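Local coordinates for Lmo2184 protein (Listeria monocytogenes serovar 1/2a, PDB 5JOQ) that probably binds heme as the substrate-binding lipoprotein of an iron-uptake ABC transporter, at residues D49-P54 with E141-L146; L170-V175 with I224-H229. All blocks are in the same frame, centred on the assembly; numbering follows the deposited sequence.

Contact 1 (D49-P54 with E141-L146)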
loop_
_atom_site.group_PDB
_atom_site.type_symbol
_atom_site.label_atom_id
_atom_site.label_comp_id
_atom_site.label_asym_id
_atom_site.label_seq_id
_atom_site.Cartn_x
_atom_site.Cartn_y
_atom_site.Cartn_z
ATOM N N ASP A 49 -24.359 -0.067 -15.072
ATOM C CA ASP A 49 -24.902 1.272 -15.275
ATOM C C ASP A 49 -25.142 1.558 -16.757
ATOM O O ASP A 49 -26.173 2.131 -17.126
ATOM C CB ASP A 49 -23.953 2.307 -14.664
ATOM C CG ASP A 49 -24.412 3.746 -14.916
ATOM O OD1 ASP A 49 -25.556 4.086 -14.534
ATOM O OD2 ASP A 49 -23.625 4.530 -15.491
ATOM N N LYS A 50 -24.177 1.219 -17.619
ATOM C CA LYS A 50 -24.350 1.454 -19.052
ATOM C C LYS A 50 -25.463 0.592 -19.617
ATOM O O LYS A 50 -26.079 0.975 -20.616
ATOM C CB LYS A 50 -23.051 1.169 -19.818
ATOM C CG LYS A 50 -21.885 2.122 -19.444
ATOM C CD LYS A 50 -22.124 3.545 -19.895
ATOM C CE LYS A 50 -20.873 4.407 -19.529
ATOM N NZ LYS A 50 -21.185 5.854 -19.442
ATOM N N LEU A 51 -25.720 -0.573 -19.004
ATOM C CA LEU A 51 -26.821 -1.434 -19.427
ATOM C C LEU A 51 -28.154 -1.041 -18.815
ATOM O O LEU A 51 -29.173 -1.692 -19.104
ATOM C CB LEU A 51 -26.509 -2.898 -19.086
ATOM C CG LEU A 51 -25.302 -3.496 -19.837
ATOM C CD1 LEU A 51 -25.182 -4.986 -19.549
ATOM C CD2 LEU A 51 -25.345 -3.252 -21.366
ATOM N N ASP A 52 -28.176 -0.015 -17.964
ATOM C CA ASP A 52 -29.417 0.473 -17.360
ATOM C C ASP A 52 -30.104 -0.625 -16.544
ATOM O O ASP A 52 -31.322 -0.831 -16.625
ATOM C CB ASP A 52 -30.354 1.025 -18.443
ATOM C CG ASP A 52 -31.566 1.775 -17.870
ATOM O OD1 ASP A 52 -31.572 2.162 -16.676
ATOM O OD2 ASP A 52 -32.524 1.996 -18.643
ATOM N N LEU A 53 -29.307 -1.330 -15.727
ATOM C CA LEU A 53 -29.803 -2.397 -14.875
ATOM C C LEU A 53 -29.753 -1.994 -13.405
ATOM O O LEU A 53 -28.734 -1.465 -12.951
ATOM C CB LEU A 53 -28.967 -3.663 -15.085
ATOM C CG LEU A 53 -29.312 -4.382 -16.402
ATOM C CD1 LEU A 53 -28.238 -5.391 -16.760
ATOM C CD2 LEU A 53 -30.706 -5.051 -16.291
ATOM N N PRO A 54 -30.806 -2.250 -12.633
ATOM C CA PRO A 54 -30.725 -2.029 -11.187
ATOM C C PRO A 54 -29.894 -3.124 -10.527
ATOM O O PRO A 54 -29.740 -4.234 -11.050
ATOM C CB PRO A 54 -32.187 -2.073 -10.736
ATOM C CG PRO A 54 -32.865 -2.921 -11.735
ATOM C CD PRO A 54 -32.125 -2.764 -13.045
ATOM N N GLU A 141 -30.185 -4.035 -26.716
ATOM C CA GLU A 141 -29.928 -2.745 -27.355
ATOM C C GLU A 141 -28.842 -1.955 -26.616
ATOM O O GLU A 141 -27.923 -1.394 -27.242
ATOM C CB GLU A 141 -31.241 -1.949 -27.432
ATOM C CG GLU A 141 -32.398 -2.748 -28.097
ATOM C CD GLU A 141 -33.367 -3.505 -27.120
ATOM O OE1 GLU A 141 -32.922 -4.206 -26.151
ATOM O OE2 GLU A 141 -34.605 -3.398 -27.367
ATOM N N GLU A 142 -28.908 -1.919 -25.280
ATOM C CA GLU A 142 -27.909 -1.159 -24.533
ATOM C C GLU A 142 -26.520 -1.782 -24.672
ATOM O O GLU A 142 -25.508 -1.058 -24.779
ATOM C CB GLU A 142 -28.312 -1.072 -23.061
ATOM C CG GLU A 142 -29.523 -0.184 -22.780
ATOM C CD GLU A 142 -30.849 -0.907 -22.994
ATOM O OE1 GLU A 142 -30.872 -2.079 -23.437
ATOM O OE2 GLU A 142 -31.873 -0.274 -22.726
ATOM N N ALA A 143 -26.444 -3.117 -24.665
ATOM C CA ALA A 143 -25.144 -3.795 -24.802
ATOM C C ALA A 143 -24.540 -3.557 -26.177
ATOM O O ALA A 143 -23.318 -3.339 -26.306
ATOM C CB ALA A 143 -25.299 -5.303 -24.584
ATOM N N THR A 144 -25.391 -3.619 -27.206
ATOM C CA THR A 144 -24.979 -3.381 -28.587
ATOM C C THR A 144 -24.412 -1.972 -28.756
ATOM O O THR A 144 -23.379 -1.785 -29.399
ATOM C CB THR A 144 -26.191 -3.609 -29.504
ATOM O OG1 THR A 144 -26.654 -4.948 -29.325
ATOM C CG2 THR A 144 -25.853 -3.424 -30.972
ATOM N N LYS A 145 -25.114 -0.971 -28.232
ATOM C CA LYS A 145 -24.626 0.401 -28.240
ATOM C C LYS A 145 -23.275 0.524 -27.509
ATOM O O LYS A 145 -22.338 1.177 -27.986
ATOM C CB LYS A 145 -25.686 1.288 -27.584
ATOM C CG LYS A 145 -25.228 2.724 -27.326
ATOM C CD LYS A 145 -24.834 3.420 -28.628
ATOM C CE LYS A 145 -24.685 4.945 -28.443
ATOM N NZ LYS A 145 -23.861 5.287 -27.243
ATOM N N LEU A 146 -23.168 -0.067 -26.329
ATOM C CA LEU A 146 -21.911 0.048 -25.590
ATOM C C LEU A 146 -20.769 -0.582 -26.373
ATOM O O LEU A 146 -19.678 0.004 -26.492
ATOM C CB LEU A 146 -22.043 -0.617 -24.213
ATOM C CG LEU A 146 -20.809 -0.695 -23.302
ATOM C CD1 LEU A 146 -20.265 0.704 -23.036
ATOM C CD2 LEU A 146 -21.206 -1.408 -21.967
HETATM O O HOH W 1 -25.358 1.349 -23.477
HETATM O O HOH W 2 -31.830 2.133 -21.373
#

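Contact 2 (L170-V175 with I224-H229)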
loop_
_atom_site.group_PDB
_atom_site.type_symbol
_atom_site.label_atom_id
_atom_site.label_comp_id
_atom_site.label_asym_id
_atom_site.label_seq_id
_atom_site.Cartn_x
_atom_site.Cartn_y
_atom_site.Cartn_z
ATOM N N LEU A 170 8.450 -5.293 -23.011
ATOM C CA LEU A 170 8.487 -6.224 -21.904
ATOM C C LEU A 170 7.520 -5.651 -20.865
ATOM O O LEU A 170 7.636 -4.505 -20.482
ATOM C CB LEU A 170 9.881 -6.369 -21.326
ATOM C CG LEU A 170 9.961 -6.985 -19.935
ATOM C CD1 LEU A 170 9.294 -8.343 -19.915
ATOM C CD2 LEU A 170 11.390 -7.082 -19.449
ATOM N N ILE A 171 6.572 -6.465 -20.431
ATOM C CA ILE A 171 5.573 -6.044 -19.462
ATOM C C ILE A 171 5.805 -6.759 -18.115
ATOM O O ILE A 171 5.815 -7.971 -18.058
ATOM C CB ILE A 171 4.138 -6.345 -19.928
ATOM C CG1 ILE A 171 3.875 -5.859 -21.343
ATOM C CG2 ILE A 171 3.116 -5.724 -18.997
ATOM C CD1 ILE A 171 2.656 -6.479 -21.959
ATOM N N LEU A 172 5.964 -5.994 -17.046
ATOM C CA LEU A 172 6.233 -6.575 -15.727
ATOM C C LEU A 172 5.087 -6.200 -14.797
ATOM O O LEU A 172 4.600 -5.067 -14.842
ATOM C CB LEU A 172 7.565 -6.042 -15.141
ATOM C CG LEU A 172 8.828 -6.312 -15.971
ATOM C CD1 LEU A 172 10.043 -5.631 -15.312
ATOM C CD2 LEU A 172 9.050 -7.815 -16.124
ATOM N N MET A 173 4.648 -7.143 -13.960
ATOM C CA MET A 173 3.632 -6.887 -12.951
ATOM C C MET A 173 4.207 -7.304 -11.601
ATOM O O MET A 173 4.649 -8.440 -11.459
ATOM C CB MET A 173 2.342 -7.706 -13.241
ATOM C CG MET A 173 1.288 -7.507 -12.225
ATOM S SD MET A 173 -0.178 -8.534 -12.484
ATOM C CE MET A 173 0.358 -10.212 -12.107
ATOM N N GLY A 174 4.164 -6.425 -10.607
ATOM C CA GLY A 174 4.564 -6.858 -9.274
ATOM C C GLY A 174 5.436 -5.844 -8.557
ATOM O O GLY A 174 5.318 -4.639 -8.817
ATOM N N VAL A 175 6.333 -6.323 -7.690
ATOM C CA VAL A 175 7.194 -5.486 -6.859
ATOM C C VAL A 175 8.621 -6.019 -6.954
ATOM O O VAL A 175 8.856 -7.162 -7.389
ATOM C CB VAL A 175 6.707 -5.446 -5.386
ATOM C CG1 VAL A 175 5.239 -5.012 -5.321
ATOM C CG2 VAL A 175 6.867 -6.792 -4.732
ATOM N N ILE A 224 10.143 -0.999 -21.507
ATOM C CA ILE A 224 9.651 -1.802 -20.382
ATOM C C ILE A 224 8.486 -1.061 -19.743
ATOM O O ILE A 224 8.581 0.150 -19.514
ATOM C CB ILE A 224 10.749 -2.091 -19.348
ATOM C CG1 ILE A 224 11.916 -2.866 -20.006
ATOM C CG2 ILE A 224 10.144 -2.856 -18.121
ATOM C CD1 ILE A 224 13.163 -2.976 -19.090
ATOM N N LEU A 225 7.373 -1.773 -19.529
ATOM C CA LEU A 225 6.191 -1.277 -18.836
ATOM C C LEU A 225 6.061 -2.026 -17.519
ATOM O O LEU A 225 6.296 -3.237 -17.474
ATOM C CB LEU A 225 4.898 -1.497 -19.650
ATOM C CG LEU A 225 4.874 -0.963 -21.087
ATOM C CD1 LEU A 225 3.497 -1.243 -21.728
ATOM C CD2 LEU A 225 5.207 0.559 -21.113
ATOM N N ARG A 226 5.691 -1.305 -16.445
ATOM C CA ARG A 226 5.533 -1.919 -15.126
ATOM C C ARG A 226 4.166 -1.578 -14.555
ATOM O O ARG A 226 3.675 -0.465 -14.734
ATOM C CB ARG A 226 6.631 -1.435 -14.128
ATOM C CG ARG A 226 8.082 -1.805 -14.554
ATOM C CD ARG A 226 9.116 -1.291 -13.468
ATOM N NE ARG A 226 9.057 0.181 -13.349
ATOM C CZ ARG A 226 10.125 0.958 -13.235
ATOM N NH1 ARG A 226 11.336 0.406 -13.228
ATOM N NH2 ARG A 226 9.998 2.279 -13.166
ATOM N N ALA A 227 3.545 -2.541 -13.879
ATOM C CA ALA A 227 2.260 -2.330 -13.214
ATOM C C ALA A 227 2.359 -2.864 -11.789
ATOM O O ALA A 227 2.726 -4.026 -11.587
ATOM C CB ALA A 227 1.116 -3.049 -13.954
ATOM N N ALA A 228 2.002 -2.032 -10.808
ATOM C CA ALA A 228 1.876 -2.471 -9.421
ATOM C C ALA A 228 0.442 -2.173 -9.011
ATOM O O ALA A 228 0.174 -1.151 -8.386
ATOM C CB ALA A 228 2.890 -1.773 -8.524
ATOM N N HIS A 229 -0.484 -3.057 -9.402
ATOM C CA HIS A 229 -1.904 -2.779 -9.247
ATOM C C HIS A 229 -2.257 -2.533 -7.776
ATOM O O HIS A 229 -1.908 -3.335 -6.912
ATOM C CB HIS A 229 -2.698 -3.965 -9.795
ATOM C CG HIS A 229 -2.392 -4.260 -11.244
ATOM N ND1 HIS A 229 -2.648 -3.360 -12.251
ATOM C CD2 HIS A 229 -1.854 -5.352 -11.846
ATOM C CE1 HIS A 229 -2.297 -3.886 -13.418
ATOM N NE2 HIS A 229 -1.820 -5.100 -13.200
#

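Contact 1 (D49-P54 with E141-L146)
L51 reaches from the turn after helix 42-50 into the flank of helix 140-161, where A143 meets it. With its CG lying anti to the carbonyl carbon (chi1 -65°), the chain runs from CB through CG to a branch that does the touching: L51 CD2 lies 3.5 Å from A143 N, a close fit against the helix backbone, and 3.8 Å from A143 CB. Helix 123-136 adds L133 against L51 and I130 against A143 and L146. Nearly one helical turn on from A143, L146 crosses K50 at about a right angle, L146 CD2 3.8 Å from K50 CB, while the lysine amine leads away. Water bridges the polar side of the contact. One water donates to K50 O at 3.0 Å and to E142 O at 2.7 Å; a second donates to D52 OD2 and E142 OE2, both at 2.8 Å, linking two carboxylates that would otherwise probably repel. The other oxygen of D52, OD1, forms a salt bridge with R68. The positive phi of D52 (60°) and two bonds back into the last turn, one of them from D52 N to D49 O, mark a Schellman motif that ends helix 42-50 and rests its turn on the long helix 140-161.

Contact 2 (L170-V175 with I224-H229)
M173 holds its CG anti to the backbone N (chi1 179°) and bends at chi3 (70°), while H229 sets its CG anti to its own carbonyl carbon; together these turns bring the sulfur to the imidazole. M173 SD lies in the ring plane at its edge, 3.7 Å from H229 CD2, a Met-aromatic contact with the two side chains at about a right angle. Strands 170-173 and 224-227 run parallel, the axes of these short segments 4.7 Å apart at closest. Four backbone bonds join them in the alternating pattern of a parallel beta pair: L225 N and A227 N donate to L170 O and L172 O, L172 N and G174 N to L225 O and A227 O. The straightest is L225 N to L170 O, 2.9 Å with 170° at the hydrogen; G174 N to A227 O, 3.0 Å, carries the pairing just past the strand ends. On the face with L170, L172 CD1 lies 3.9 Å from I224 CG2. R226 shares this face but leads its guanidinium away to salt bridges with D240 and D262 and a cation-pi contact with F243. On the other face, I171 and L225 pack on V192 of helix 187-194. M270 touches M173 and H229, and M238 of a second subunit packs on M173. In the C-terminal lobe's mixed sheet, strand 180-182 pairs antiparallel with 168-173, and strand 260-262 parallel with 223-227.

Contact 1 and contact 2 lie on opposite sides of the chain's centre, their own centres 33 Å apart and their nearest atoms about 21 Å apart, so they do not touch. Along the chain they come in series: 49-54 and 141-146 meet first, then 170-175 and 224-229. Helix 140-161 leads directly to strand 168-173, so the helix that packs on the N-terminal part in contact 1 also carries the chain across to the mixed sheet of contact 2. This is as in solute-binding protein 8 family members, where one long helix joins the two lobes: contact 1 packs its start against the N-terminal lobe, contact 2 builds the sheet of the other.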